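Side-chain contacts in phosphoinositide 3-kinase adapter protein 1 (Homo sapiens, PDB 5FOR), which links B-cell receptor and Toll-like receptor signalling to phosphoinositide 3-kinase as an adapter, the part described being its TIR domain: residues I9-S14 against E19-L24; S31-S36 against T129-V134; C100-R103 against E107-D110. All coordinates share one frame; numbering follows the deposited sequence. Where two conformers were deposited one is given.

Contact 1 of 3, residues I9-S14 against E19-L24; sequences ILIVYS and EWCQYL
Ile11 and Tyr13 of strand 9-13 turn toward Cys21 and Leu24 of helix 18-30. The strand and the helix segment run nearly antiparallel, at 166°, with axes 9.3 Å apart at closest approach. Ile11 comes first and uses both branches. The methyl Ile11 CG2 lies 4.0 Å from Cys21 SG. The other branch ends in Ile11 CD1, 4.1 Å from Leu24 CB, and the two side chains meet at a slant. Val12 faces the other side of the sheet, where it meets Val64. Tyr13 then presents one ring face to Cys21. The sulfur stands over that face, with Cys21 SG 3.6 Å from Tyr13 CE1 and 18° off the ring normal as seen from the centroid. It is displaced toward the ring's rim. Cys21 CB also sits over the face, 3.8 Å from the Tyr13 centroid, in a CH-pi contact. Placing SG anti to the backbone N (chi1 173°) brings the sulfur down onto both Ile11 and the ring. Thr41 and Leu67, from the strands flanking 9-13, pack on Tyr13 as well. This is the first beta-alpha unit of the TIR domain's parallel sheet, with the following helix folded back over its strand. All four touching residues are buried. The chemistry is that of an apolar core contact, held by dispersion and by the polarisable sulfur over an aromatic face, without charged groups.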
loop_
_atom_site.group_PDB
_atom_site.type_symbol
_atom_site.label_atom_id
_atom_site.label_comp_id
_atom_site.label_asym_id
_atom_site.label_seq_id
_atom_site.Cartn_x
_atom_site.Cartn_y
_atom_site.Cartn_z
ATOM N N ILE A 9 -4.307 4.607 -8.051
ATOM C CA ILE A 9 -4.260 3.889 -6.784
ATOM C C ILE A 9 -3.528 2.551 -6.945
ATOM O O ILE A 9 -3.927 1.696 -7.743
ATOM C CB ILE A 9 -5.682 3.672 -6.213
ATOM C CG1 ILE A 9 -6.404 5.022 -6.037
ATOM C CG2 ILE A 9 -5.604 2.885 -4.866
ATOM C CD1 ILE A 9 -7.839 4.915 -5.556
ATOM N N LEU A 10 -2.455 2.373 -6.184
ATOM C CA LEU A 10 -1.685 1.146 -6.251
ATOM C C LEU A 10 -1.709 0.395 -4.909
ATOM O O LEU A 10 -1.241 0.912 -3.897
ATOM C CB LEU A 10 -0.240 1.441 -6.665
ATOM C CG LEU A 10 0.644 0.179 -6.692
ATOM C CD1 LEU A 10 0.171 -0.859 -7.738
ATOM C CD2 LEU A 10 2.079 0.557 -6.933
ATOM N N ILE A 11 -2.261 -0.817 -4.920
ATOM C CA ILE A 11 -2.303 -1.668 -3.736
ATOM C C ILE A 11 -1.101 -2.609 -3.751
ATOM O O ILE A 11 -0.993 -3.484 -4.611
ATOM C CB ILE A 11 -3.613 -2.457 -3.643
ATOM C CG1 ILE A 11 -4.824 -1.529 -3.833
ATOM C CG2 ILE A 11 -3.687 -3.206 -2.286
ATOM C CD1 ILE A 11 -6.160 -2.229 -3.840
ATOM N N VAL A 12 -0.188 -2.386 -2.809
ATOM C CA VAL A 12 1.007 -3.208 -2.610
ATOM C C VAL A 12 0.777 -4.220 -1.483
ATOM O O VAL A 12 0.430 -3.849 -0.367
ATOM C CB VAL A 12 2.217 -2.320 -2.296
ATOM C CG1 VAL A 12 3.484 -3.139 -2.251
ATOM C CG2 VAL A 12 2.311 -1.219 -3.327
ATOM N N TYR A 13 0.945 -5.500 -1.769
ATOM C CA TYR A 13 0.643 -6.522 -0.772
ATOM C C TYR A 13 1.499 -7.773 -0.971
ATOM O O TYR A 13 2.161 -7.944 -1.982
ATOM C CB TYR A 13 -0.846 -6.896 -0.821
ATOM C CG TYR A 13 -1.200 -7.708 -2.042
ATOM C CD1 TYR A 13 -1.141 -7.146 -3.319
ATOM C CD2 TYR A 13 -1.558 -9.038 -1.927
ATOM C CE1 TYR A 13 -1.444 -7.887 -4.451
ATOM C CE2 TYR A 13 -1.860 -9.788 -3.038
ATOM C CZ TYR A 13 -1.806 -9.205 -4.308
ATOM O OH TYR A 13 -2.114 -9.951 -5.418
ATOM N N SER A 14 1.486 -8.647 0.018
ATOM C CA SER A 14 2.116 -9.939 -0.125
ATOM C C SER A 14 1.045 -11.018 -0.123
ATOM O O SER A 14 -0.071 -10.782 0.338
ATOM C CB SER A 14 3.145 -10.158 0.995
ATOM O OG SER A 14 4.311 -9.406 0.721
ATOM N N GLU A 19 -6.460 -11.809 0.214
ATOM C CA GLU A 19 -7.887 -11.557 0.314
ATOM C C GLU A 19 -8.198 -10.119 0.726
ATOM O O GLU A 19 -9.199 -9.560 0.268
ATOM C CB GLU A 19 -8.523 -12.562 1.279
ATOM C CG GLU A 19 -8.071 -13.983 0.958
ATOM C CD GLU A 19 -8.629 -15.035 1.894
ATOM O OE1 GLU A 19 -9.858 -15.023 2.124
ATOM O OE2 GLU A 19 -7.839 -15.892 2.368
ATOM N N TRP A 20 -7.356 -9.510 1.566
ATOM C CA TRP A 20 -7.537 -8.096 1.883
ATOM C C TRP A 20 -7.409 -7.273 0.616
ATOM O O TRP A 20 -8.052 -6.250 0.456
ATOM C CB TRP A 20 -6.528 -7.604 2.923
ATOM C CG TRP A 20 -7.115 -7.728 4.261
ATOM C CD1 TRP A 20 -6.812 -8.663 5.213
ATOM C CD2 TRP A 20 -8.184 -6.941 4.793
ATOM N NE1 TRP A 20 -7.614 -8.489 6.318
ATOM C CE2 TRP A 20 -8.463 -7.439 6.090
ATOM C CE3 TRP A 20 -8.926 -5.859 4.306
ATOM C CZ2 TRP A 20 -9.458 -6.899 6.900
ATOM C CZ3 TRP A 20 -9.911 -5.319 5.114
ATOM C CH2 TRP A 20 -10.164 -5.837 6.404
ATOM N N CYS A 21 -6.542 -7.728 -0.271
ATOM C CA CYS A 21 -6.292 -7.008 -1.480
ATOM C C CYS A 21 -7.522 -7.141 -2.404
ATOM O O CYS A 21 -7.907 -6.169 -3.038
ATOM C CB CYS A 21 -5.003 -7.497 -2.165
ATOM S SG CYS A 21 -4.785 -6.740 -3.794
ATOM N N GLN A 22 -8.174 -8.304 -2.439
ATOM C CA GLN A 22 -9.231 -8.465 -3.427
ATOM C C GLN A 22 -10.410 -7.701 -2.820
ATOM O O GLN A 22 -11.192 -7.087 -3.535
ATOM C CB GLN A 22 -9.692 -9.896 -3.716
ATOM C CG GLN A 22 -9.057 -11.050 -3.053
ATOM C CD GLN A 22 -9.100 -12.321 -3.890
ATOM O OE1 GLN A 22 -9.111 -13.458 -3.336
ATOM N NE2 GLN A 22 -8.741 -12.144 -5.178
ATOM N N TYR A 23 -10.527 -7.744 -1.486
ATOM C CA TYR A 23 -11.583 -7.007 -0.789
ATOM C C TYR A 23 -11.569 -5.525 -1.145
ATOM O O TYR A 23 -12.617 -4.960 -1.452
ATOM C CB TYR A 23 -11.495 -7.139 0.740
ATOM C CG TYR A 23 -12.482 -6.200 1.430
ATOM C CD1 TYR A 23 -13.847 -6.408 1.323
ATOM C CD2 TYR A 23 -12.056 -5.074 2.131
ATOM C CE1 TYR A 23 -14.773 -5.536 1.904
ATOM C CE2 TYR A 23 -12.985 -4.195 2.718
ATOM C CZ TYR A 23 -14.342 -4.434 2.598
ATOM O OH TYR A 23 -15.286 -3.587 3.166
ATOM N N LEU A 24 -10.393 -4.893 -1.084
ATOM C CA LEU A 24 -10.303 -3.444 -1.335
ATOM C C LEU A 24 -10.512 -3.091 -2.785
ATOM O O LEU A 24 -11.066 -2.051 -3.073
ATOM C CB LEU A 24 -8.971 -2.855 -0.879
ATOM C CG LEU A 24 -8.710 -3.022 0.616
ATOM C CD1 LEU A 24 -7.237 -2.744 0.914
ATOM C CD2 LEU A 24 -9.659 -2.167 1.460
#

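Contact 2 of 3, residues S31-S36 against T129-V134; sequences SRQVRS and TYVAAV. With I3C (5-amino-2,4,6-triiodobenzene-1,3-dicarboxylic acid), chain C.
Gln33 and Val131 mark the closest backbone approach, 7.4 Å between their CA atoms, where the irregular 31-36 segment passes helix 127-134. Deeper in, Val34 and Val134 cross at about a right angle. Val34 CG1 meets Val134 CG2 at 3.5 Å, and Ile9 and Phe28 close round both valines. At the ligand end, Ser31 OG lies 3.9 Å from Val131 CG1. The triiodo compound I3C covers this end. Ser31 OG sits over one face of its ring, 3.3 Å from I3C C1. Val131 touches it with both methyls: Val131 CG1 lies 3.5 Å from I3C I1, and Val131 CG2 lies 3.3 Å from the carboxylate atom I3C O9. With chi1 at -66°, CG1 is anti to the carbonyl carbon, and both branches face the ligand. Cutting Val131 back to an alanine is likely to leave that side of the ligand more loosely packed, without the two methyls that meet iodine I1 and the carboxylate. Gln33 bends at chi2 toward the same carboxylate. Gln33 NE2 is modelled 1.3 Å from I3C O8, a doubtful link. Leu27, Ser30 and Pro127 complete the pocket. The site is a ligand pocket of the TIR domain, formed by the end of helix 18-30, the loop after it and helix 127-134, and occupied by a heavy-atom compound of the kind used for phasing.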
loop_
_atom_site.group_PDB
_atom_site.type_symbol
_atom_site.label_atom_id
_atom_site.label_comp_id
_atom_site.label_asym_id
_atom_site.label_seq_id
_atom_site.Cartn_x
_atom_site.Cartn_y
_atom_site.Cartn_z
ATOM N N SER A 31 -17.236 2.090 -5.229
ATOM C CA SER A 31 -17.436 3.405 -4.628
ATOM C C SER A 31 -17.318 4.559 -5.614
ATOM O O SER A 31 -16.387 4.620 -6.407
ATOM C CB SER A 31 -16.431 3.632 -3.495
ATOM O OG SER A 31 -16.563 4.946 -2.967
ATOM N N ARG A 32 -18.237 5.508 -5.508
ATOM C CA ARG A 32 -18.241 6.664 -6.391
ATOM C C ARG A 32 -16.957 7.523 -6.335
ATOM O O ARG A 32 -16.529 8.035 -7.376
ATOM C CB ARG A 32 -19.466 7.527 -6.084
ATOM N N GLN A 33 -16.328 7.671 -5.161
ATOM C CA GLN A 33 -15.165 8.575 -5.048
ATOM C C GLN A 33 -13.954 8.115 -5.836
ATOM O O GLN A 33 -13.086 8.931 -6.164
ATOM C CB GLN A 33 -14.717 8.790 -3.593
ATOM C CG GLN A 33 -15.712 9.523 -2.747
ATOM C CD GLN A 33 -16.713 8.542 -2.227
ATOM O OE1 GLN A 33 -17.434 7.970 -3.022
ATOM N NE2 GLN A 33 -16.793 8.355 -0.901
ATOM N N VAL A 34 -13.878 6.822 -6.133
ATOM C CA VAL A 34 -12.646 6.264 -6.682
ATOM C C VAL A 34 -12.877 5.233 -7.796
ATOM O O VAL A 34 -11.931 4.904 -8.505
ATOM C CB VAL A 34 -11.752 5.630 -5.536
ATOM C CG1 VAL A 34 -11.400 6.656 -4.470
ATOM C CG2 VAL A 34 -12.448 4.460 -4.917
ATOM N N ARG A 35 -14.102 4.715 -7.929
ATOM C CA ARG A 35 -14.451 3.746 -8.985
ATOM C C ARG A 35 -13.862 4.155 -10.335
ATOM O O ARG A 35 -13.309 3.330 -11.065
ATOM C CB ARG A 35 -15.982 3.602 -9.082
ATOM C CG ARG A 35 -16.529 2.985 -10.350
ATOM C CD ARG A 35 -18.040 2.665 -10.253
ATOM N NE ARG A 35 -18.543 1.976 -11.452
ATOM C CZ ARG A 35 -18.349 0.683 -11.726
ATOM N NH1 ARG A 35 -17.674 -0.104 -10.889
ATOM N NH2 ARG A 35 -18.835 0.159 -12.844
ATOM N N SER A 36 -13.943 5.448 -10.630
ATOM C CA SER A 36 -13.512 5.991 -11.911
ATOM C C SER A 36 -11.989 5.986 -12.109
ATOM O O SER A 36 -11.516 6.165 -13.233
ATOM C CB SER A 36 -14.057 7.417 -12.069
ATOM O OG SER A 36 -13.704 8.219 -10.952
ATOM N N THR A 129 -14.529 4.446 5.969
ATOM C CA THR A 129 -13.206 4.914 6.389
ATOM C C THR A 129 -12.131 4.556 5.349
ATOM O O THR A 129 -11.295 5.386 5.003
ATOM C CB THR A 129 -12.851 4.347 7.762
ATOM O OG1 THR A 129 -13.857 4.760 8.699
ATOM C CG2 THR A 129 -11.451 4.809 8.227
ATOM N N TYR A 130 -12.194 3.342 4.810
ATOM C CA TYR A 130 -11.216 2.904 3.815
ATOM C C TYR A 130 -11.220 3.808 2.581
ATOM O O TYR A 130 -10.165 4.271 2.127
ATOM C CB TYR A 130 -11.491 1.465 3.393
ATOM C CG TYR A 130 -11.346 0.444 4.488
ATOM C CD1 TYR A 130 -10.349 0.561 5.445
ATOM C CD2 TYR A 130 -12.193 -0.643 4.560
ATOM C CE1 TYR A 130 -10.202 -0.380 6.466
ATOM C CE2 TYR A 130 -12.067 -1.590 5.578
ATOM C CZ TYR A 130 -11.060 -1.454 6.528
ATOM O OH TYR A 130 -10.900 -2.395 7.525
ATOM N N VAL A 131 -12.418 4.069 2.055
ATOM C CA VAL A 131 -12.567 4.874 0.850
ATOM C C VAL A 131 -12.237 6.348 1.099
ATOM O O VAL A 131 -11.587 6.982 0.262
ATOM C CB VAL A 131 -14.001 4.745 0.257
ATOM C CG1 VAL A 131 -14.256 3.331 -0.231
ATOM C CG2 VAL A 131 -15.025 5.164 1.285
ATOM N N ALA A 132 -12.684 6.898 2.227
ATOM C CA ALA A 132 -12.337 8.281 2.586
ATOM C C ALA A 132 -10.826 8.452 2.630
ATOM O O ALA A 132 -10.325 9.504 2.238
ATOM C CB ALA A 132 -12.962 8.690 3.916
ATOM N N ALA A 133 -10.098 7.416 3.066
ATOM C CA ALA A 133 -8.643 7.527 3.123
ATOM C C ALA A 133 -8.027 7.579 1.723
ATOM O O ALA A 133 -7.218 8.470 1.452
ATOM C CB ALA A 133 -8.006 6.388 3.954
ATOM N N VAL A 134 -8.395 6.670 0.813
ATOM C CA VAL A 134 -7.806 6.795 -0.529
ATOM C C VAL A 134 -8.395 7.987 -1.301
ATOM O O VAL A 134 -7.745 8.525 -2.187
ATOM C CB VAL A 134 -7.920 5.506 -1.341
ATOM C CG1 VAL A 134 -7.620 4.333 -0.458
ATOM C CG2 VAL A 134 -9.309 5.375 -1.958
HETATM I I3 I3C C . -20.139 7.861 -2.219
HETATM I I2 I3C C . -21.420 1.946 -3.478
HETATM I I1 I3C C . -17.590 2.887 0.900
HETATM O O8 I3C C . -17.486 7.329 -0.482
HETATM O O9 I3C C . -18.136 6.268 1.319
HETATM C C10 I3C C . -19.368 1.526 -1.083
HETATM N N13 I3C C . -21.564 5.215 -3.776
HETATM C C1 I3C C . -18.907 5.382 -0.758
HETATM C C6 I3C C . -19.851 5.831 -1.844
HETATM C C5 I3C C . -20.616 4.850 -2.677
HETATM C C4 I3C C . -20.435 3.423 -2.399
HETATM C C3 I3C C . -19.510 2.980 -1.353
HETATM C C2 I3C C . -18.759 3.913 -0.515
HETATM C C7 I3C C . -18.140 6.391 0.074
HETATM O O11 I3C C . -20.036 1.063 -0.136
HETATM O O12 I3C C . -18.602 0.837 -1.780
#

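Contact 3 of 3, residues C100-R103 against E107-D110; sequences CGVR and EFLD
Val102 and Phe108 are brought together by their first torsions. Val102 CG1 stands anti to the backbone N (chi1 172°), which projects this methyl toward the 107-110 segment. Phe108 has its ring anti to the carbonyl carbon (chi1 -71°), and the ring reaches back across the loop. The ring makes up much of the distance, since the nearest CA atoms of the two segments, those of Arg103 and Phe108, are 10.6 Å apart. The touch is made at the ring's edge. Val102 CG1 lies 3.9 Å from Phe108 CZ, near the ring plane, and the two side chains approach at a slant. The next ring atom meets backbone instead. Arg103 O is 3.8 Å from Phe108 CE2 and lies in the plane of the ring. The Arg103 side chain leads away from this meeting point, and its residue joins the contact through that backbone oxygen. On the other side, the backbone of 107-110 is turned in a helical manner, and Asp110 N bonds to Glu107 O at 3.0 Å. Outside the two segments, Trp115 stacks on the Phe108 ring, and Leu68 of strand 63-68 touches both Val102 and Phe108. The contact lies where the connection between strands 95-99 and 119-121 turns back on itself, near the end of strand 63-68. It is small, with 75 Å² buried between the segments. Its chemistry joins a methyl contact to a carbonyl oxygen facing the weakly positive rim of an aromatic ring, an approach that is probably mildly favourable.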
loop_
_atom_site.group_PDB
_atom_site.type_symbol
_atom_site.label_atom_id
_atom_site.label_comp_id
_atom_site.label_asym_id
_atom_site.label_seq_id
_atom_site.Cartn_x
_atom_site.Cartn_y
_atom_site.Cartn_z
ATOM N N CYS A 100 -2.454 -5.459 8.667
ATOM C CA CYS A 100 -2.955 -6.834 8.505
ATOM C C CYS A 100 -2.242 -7.829 9.416
ATOM O O CYS A 100 -1.366 -8.572 8.955
ATOM C CB CYS A 100 -2.789 -7.325 7.063
ATOM S SG CYS A 100 -3.661 -6.428 5.838
ATOM N N GLY A 101 -2.612 -7.866 10.691
ATOM C CA GLY A 101 -2.002 -8.793 11.642
ATOM C C GLY A 101 -0.583 -8.406 12.049
ATOM O O GLY A 101 0.206 -9.240 12.455
ATOM N N VAL A 102 -0.278 -7.125 11.879
ATOM C CA VAL A 102 0.972 -6.516 12.288
ATOM C C VAL A 102 0.640 -5.332 13.193
ATOM O O VAL A 102 -0.051 -4.389 12.785
ATOM C CB VAL A 102 1.811 -6.028 11.087
ATOM C CG1 VAL A 102 3.008 -5.221 11.603
ATOM C CG2 VAL A 102 2.265 -7.195 10.181
ATOM N N ARG A 103 1.147 -5.366 14.412
ATOM C CA ARG A 103 0.961 -4.267 15.351
ATOM C C ARG A 103 1.818 -3.065 14.866
ATOM O O ARG A 103 2.918 -3.266 14.367
ATOM C CB ARG A 103 1.329 -4.751 16.768
ATOM C CG ARG A 103 1.046 -3.781 17.873
ATOM C CD ARG A 103 1.743 -4.202 19.175
ATOM N NE ARG A 103 0.948 -5.183 19.898
ATOM C CZ ARG A 103 0.309 -4.937 21.040
ATOM N NH1 ARG A 103 0.392 -3.743 21.624
ATOM N NH2 ARG A 103 -0.408 -5.898 21.602
ATOM N N GLU A 107 9.782 0.938 15.594
ATOM C CA GLU A 107 10.821 0.399 14.712
ATOM C C GLU A 107 10.636 0.738 13.231
ATOM O O GLU A 107 11.628 0.816 12.493
ATOM C CB GLU A 107 10.907 -1.117 14.804
ATOM C CG GLU A 107 10.936 -1.741 16.163
ATOM C CD GLU A 107 11.133 -3.228 16.024
ATOM O OE1 GLU A 107 12.212 -3.629 15.536
ATOM O OE2 GLU A 107 10.211 -3.996 16.377
ATOM N N PHE A 108 9.384 0.896 12.783
ATOM C CA PHE A 108 9.131 1.192 11.377
ATOM C C PHE A 108 9.738 2.550 10.971
ATOM O O PHE A 108 10.078 2.759 9.802
ATOM C CB PHE A 108 7.622 1.144 11.069
ATOM C CG PHE A 108 7.053 -0.252 11.084
ATOM C CD1 PHE A 108 7.494 -1.196 10.172
ATOM C CD2 PHE A 108 6.098 -0.629 12.034
ATOM C CE1 PHE A 108 6.993 -2.496 10.187
ATOM C CE2 PHE A 108 5.598 -1.919 12.062
ATOM C CZ PHE A 108 6.045 -2.859 11.121
ATOM N N LEU A 109 9.908 3.450 11.939
ATOM C CA LEU A 109 10.538 4.751 11.696
ATOM C C LEU A 109 11.986 4.620 11.200
ATOM O O LEU A 109 12.519 5.541 10.583
ATOM C CB LEU A 109 10.500 5.603 12.970
ATOM C CG LEU A 109 9.096 6.037 13.369
ATOM C CD1 LEU A 109 9.104 6.704 14.727
ATOM C CD2 LEU A 109 8.514 6.966 12.310
ATOM N N ASP A 110 12.620 3.482 11.487
ATOM C CA ASP A 110 13.965 3.195 10.982
ATOM C C ASP A 110 13.959 2.845 9.505
ATOM O O ASP A 110 14.959 3.036 8.820
ATOM C CB ASP A 110 14.601 2.049 11.759
ATOM C CG ASP A 110 14.913 2.422 13.185
ATOM O OD1 ASP A 110 15.012 3.632 13.466
ATOM O OD2 ASP A 110 15.045 1.507 14.024
#

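Contacts 1 and 2 are neighbours, with centres 14 Å apart. They share a core: Ile9 CD1 reaches Val134 CG2 at 3.9 Å, and Trp20 CH2 packs on Tyr130 OH at 3.7 Å. Helices 18-30 and 127-134 thus touch each other, and each also packs on strand 9-13. The I3C site belongs to contact 2, while the Leu24 side chain of contact 1 is about 9 Å from the ligand. Contact 3 stands apart. It touches contact 1 through Trp20 CD1 and Cys100 SG, 3.9 Å apart, but its nearest atoms are about 8 Å from contact 2. Along the chain it is nested in the loop that contact 2 closes. All three lie within the TIR domain.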